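Cd1 (Flavonifractor plautii, PDB 7D39) binds flavin mononucleotide and, as an ene-reductase of gut bacteria, probably reduces flavones and flavonols at the start of their breakdown. Local coordinates at residues 107-112 with 131-136. Numbering follows the deposited sequence.
Sequences PRMDRG and PRILKD
R108 O lies 4.1 Å from I133 CG2 and is also hydrogen-bonded by the side-chain amide of N114. The selenium of selenomethionine M109 approaches the same methyl, SE to CG2 of I133 4.4 Å, a loose apolar touch. A water joins the two backbones, donating to M109 O at 2.6 Å and to I133 O at 3.3 Å, in the absence of any direct hydrogen bond between the segments. D110 turns away and caps the following helix through OD1, which accepts from N113 N. From the first turn of that helix R111 reaches across, its chain bent at chi3 (-78°); as modelled, its guanidinium has D136 OD1 over one face and L134 CD2 over the other, though NH1 stands too close to L134 O, so the exact placing of the group is doubtful. The ion pair with D136 is long, R111 NH1 to D136 OD1 3.7 Å, and the oxygen sits well out of the guanidinium plane, leaving attraction of charge alone. The contact thus joins the break between helices 96-109 and 111-124 to the short helix 131-134, which precedes strand 138-144 of the parallel flavodoxin-like sheet, with M109 also packing on helix 70-79 and L134 on helix 111-124.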
loop_
_atom_site.group_PDB
_atom_site.type_symbol
_atom_site.label_atom_id
_atom_site.label_comp_id
_atom_site.label_asym_id
_atom_site.label_seq_id
_atom_site.Cartn_x
_atom_site.Cartn_y
_atom_site.Cartn_z
ATOM N N PRO A 107 -5.924 2.954 10.199
ATOM C CA PRO A 107 -6.141 3.785 11.391
ATOM C C PRO A 107 -4.879 4.325 12.044
ATOM O O PRO A 107 -4.981 5.061 13.028
ATOM C CB PRO A 107 -6.872 2.822 12.344
ATOM C CG PRO A 107 -7.494 1.790 11.437
ATOM C CD PRO A 107 -6.447 1.591 10.379
ATOM N N ARG A 108 -3.696 4.004 11.553
ATOM C CA ARG A 108 -2.478 4.470 12.193
ATOM C C ARG A 108 -1.574 5.284 11.279
ATOM O O ARG A 108 -0.748 6.054 11.780
ATOM C CB ARG A 108 -1.678 3.276 12.744
ATOM C CG ARG A 108 -2.005 2.850 14.183
ATOM C CD ARG A 108 -1.339 1.501 14.489
ATOM N NE ARG A 108 -0.608 1.488 15.753
ATOM C CZ ARG A 108 0.519 2.160 15.991
ATOM N NH1 ARG A 108 1.062 2.923 15.062
ATOM N NH2 ARG A 108 1.102 2.080 17.179
HETATM N N MSE A 109 -1.717 5.156 9.969
HETATM C CA MSE A 109 -0.693 5.632 9.075
HETATM C C MSE A 109 -1.204 6.615 8.044
HETATM O O MSE A 109 -0.430 7.099 7.227
HETATM C CB MSE A 109 -0.036 4.439 8.384
HETATM C CG MSE A 109 0.762 3.581 9.339
HETATM SE SE MSE A 109 2.115 4.662 10.221
HETATM C CE MSE A 109 3.596 3.423 10.051
ATOM N N ASP A 110 -2.504 6.918 8.078
ATOM C CA ASP A 110 -3.085 7.805 7.077
ATOM C C ASP A 110 -2.502 9.202 7.227
ATOM O O ASP A 110 -2.642 9.830 8.280
ATOM C CB ASP A 110 -4.601 7.847 7.197
ATOM C CG ASP A 110 -5.238 8.672 6.096
ATOM O OD1 ASP A 110 -5.357 9.903 6.267
ATOM O OD2 ASP A 110 -5.586 8.095 5.042
ATOM N N ARG A 111 -1.839 9.686 6.173
ATOM C CA ARG A 111 -1.083 10.924 6.304
ATOM C C ARG A 111 -2.003 12.108 6.566
ATOM O O ARG A 111 -1.665 13.008 7.343
ATOM C CB ARG A 111 -0.228 11.176 5.065
ATOM C CG ARG A 111 0.331 12.586 5.047
ATOM C CD ARG A 111 1.551 12.724 4.163
ATOM N NE ARG A 111 2.752 12.208 4.814
ATOM C CZ ARG A 111 3.748 12.969 5.259
ATOM N NH1 ARG A 111 4.799 12.401 5.836
ATOM N NH2 ARG A 111 3.700 14.294 5.115
ATOM N N GLY A 112 -3.171 12.130 5.938
ATOM C CA GLY A 112 -4.117 13.182 6.250
ATOM C C GLY A 112 -4.448 13.215 7.729
ATOM O O GLY A 112 -4.324 14.249 8.390
ATOM N N PRO A 131 6.549 11.599 16.008
ATOM C CA PRO A 131 7.150 12.316 14.870
ATOM C C PRO A 131 7.452 11.416 13.688
ATOM O O PRO A 131 7.218 11.802 12.537
ATOM C CB PRO A 131 8.438 12.897 15.466
ATOM C CG PRO A 131 8.200 12.936 16.923
ATOM C CD PRO A 131 7.327 11.764 17.240
ATOM N N ARG A 132 7.973 10.217 13.948
ATOM C CA ARG A 132 8.311 9.300 12.866
ATOM C C ARG A 132 7.154 9.116 11.900
ATOM O O ARG A 132 7.372 8.956 10.695
ATOM C CB ARG A 132 8.733 7.953 13.448
ATOM C CG ARG A 132 10.046 7.993 14.191
ATOM C CD ARG A 132 10.388 6.617 14.681
ATOM N NE ARG A 132 9.268 6.061 15.429
ATOM C CZ ARG A 132 9.135 4.775 15.724
ATOM N NH1 ARG A 132 10.053 3.896 15.329
ATOM N NH2 ARG A 132 8.078 4.369 16.408
ATOM N N ILE A 133 5.919 9.174 12.403
ATOM C CA ILE A 133 4.755 8.799 11.603
ATOM C C ILE A 133 4.606 9.687 10.376
ATOM O O ILE A 133 4.172 9.225 9.316
ATOM C CB ILE A 133 3.486 8.834 12.469
ATOM C CG1 ILE A 133 3.473 7.634 13.410
ATOM C CG2 ILE A 133 2.257 8.839 11.589
ATOM C CD1 ILE A 133 2.495 7.785 14.542
ATOM N N LEU A 134 4.926 10.976 10.500
ATOM C CA LEU A 134 4.794 11.900 9.381
ATOM C C LEU A 134 6.067 12.039 8.555
ATOM O O LEU A 134 6.050 12.727 7.532
ATOM C CB LEU A 134 4.370 13.271 9.887
ATOM C CG LEU A 134 2.931 13.279 10.378
ATOM C CD1 LEU A 134 2.529 14.665 10.871
ATOM C CD2 LEU A 134 2.030 12.816 9.251
ATOM N N LYS A 135 7.161 11.407 8.971
ATOM C CA LYS A 135 8.406 11.427 8.211
ATOM C C LYS A 135 8.196 10.888 6.799
ATOM O O LYS A 135 7.559 9.853 6.601
ATOM C CB LYS A 135 9.449 10.582 8.946
ATOM C CG LYS A 135 10.828 11.185 9.042
ATOM C CD LYS A 135 11.904 10.088 9.058
ATOM C CE LYS A 135 11.630 9.020 10.122
ATOM N NZ LYS A 135 12.546 7.835 10.023
ATOM N N ASP A 136 8.734 11.593 5.808
ATOM C CA ASP A 136 8.715 11.072 4.446
ATOM C C ASP A 136 9.492 9.762 4.375
ATOM O O ASP A 136 10.406 9.519 5.161
ATOM C CB ASP A 136 9.319 12.089 3.480
ATOM C CG ASP A 136 8.353 13.203 3.126
ATOM O OD1 ASP A 136 7.131 12.945 3.062
ATOM O OD2 ASP A 136 8.815 14.337 2.903
HETATM O O HOH W 1 1.190 9.007 8.041
#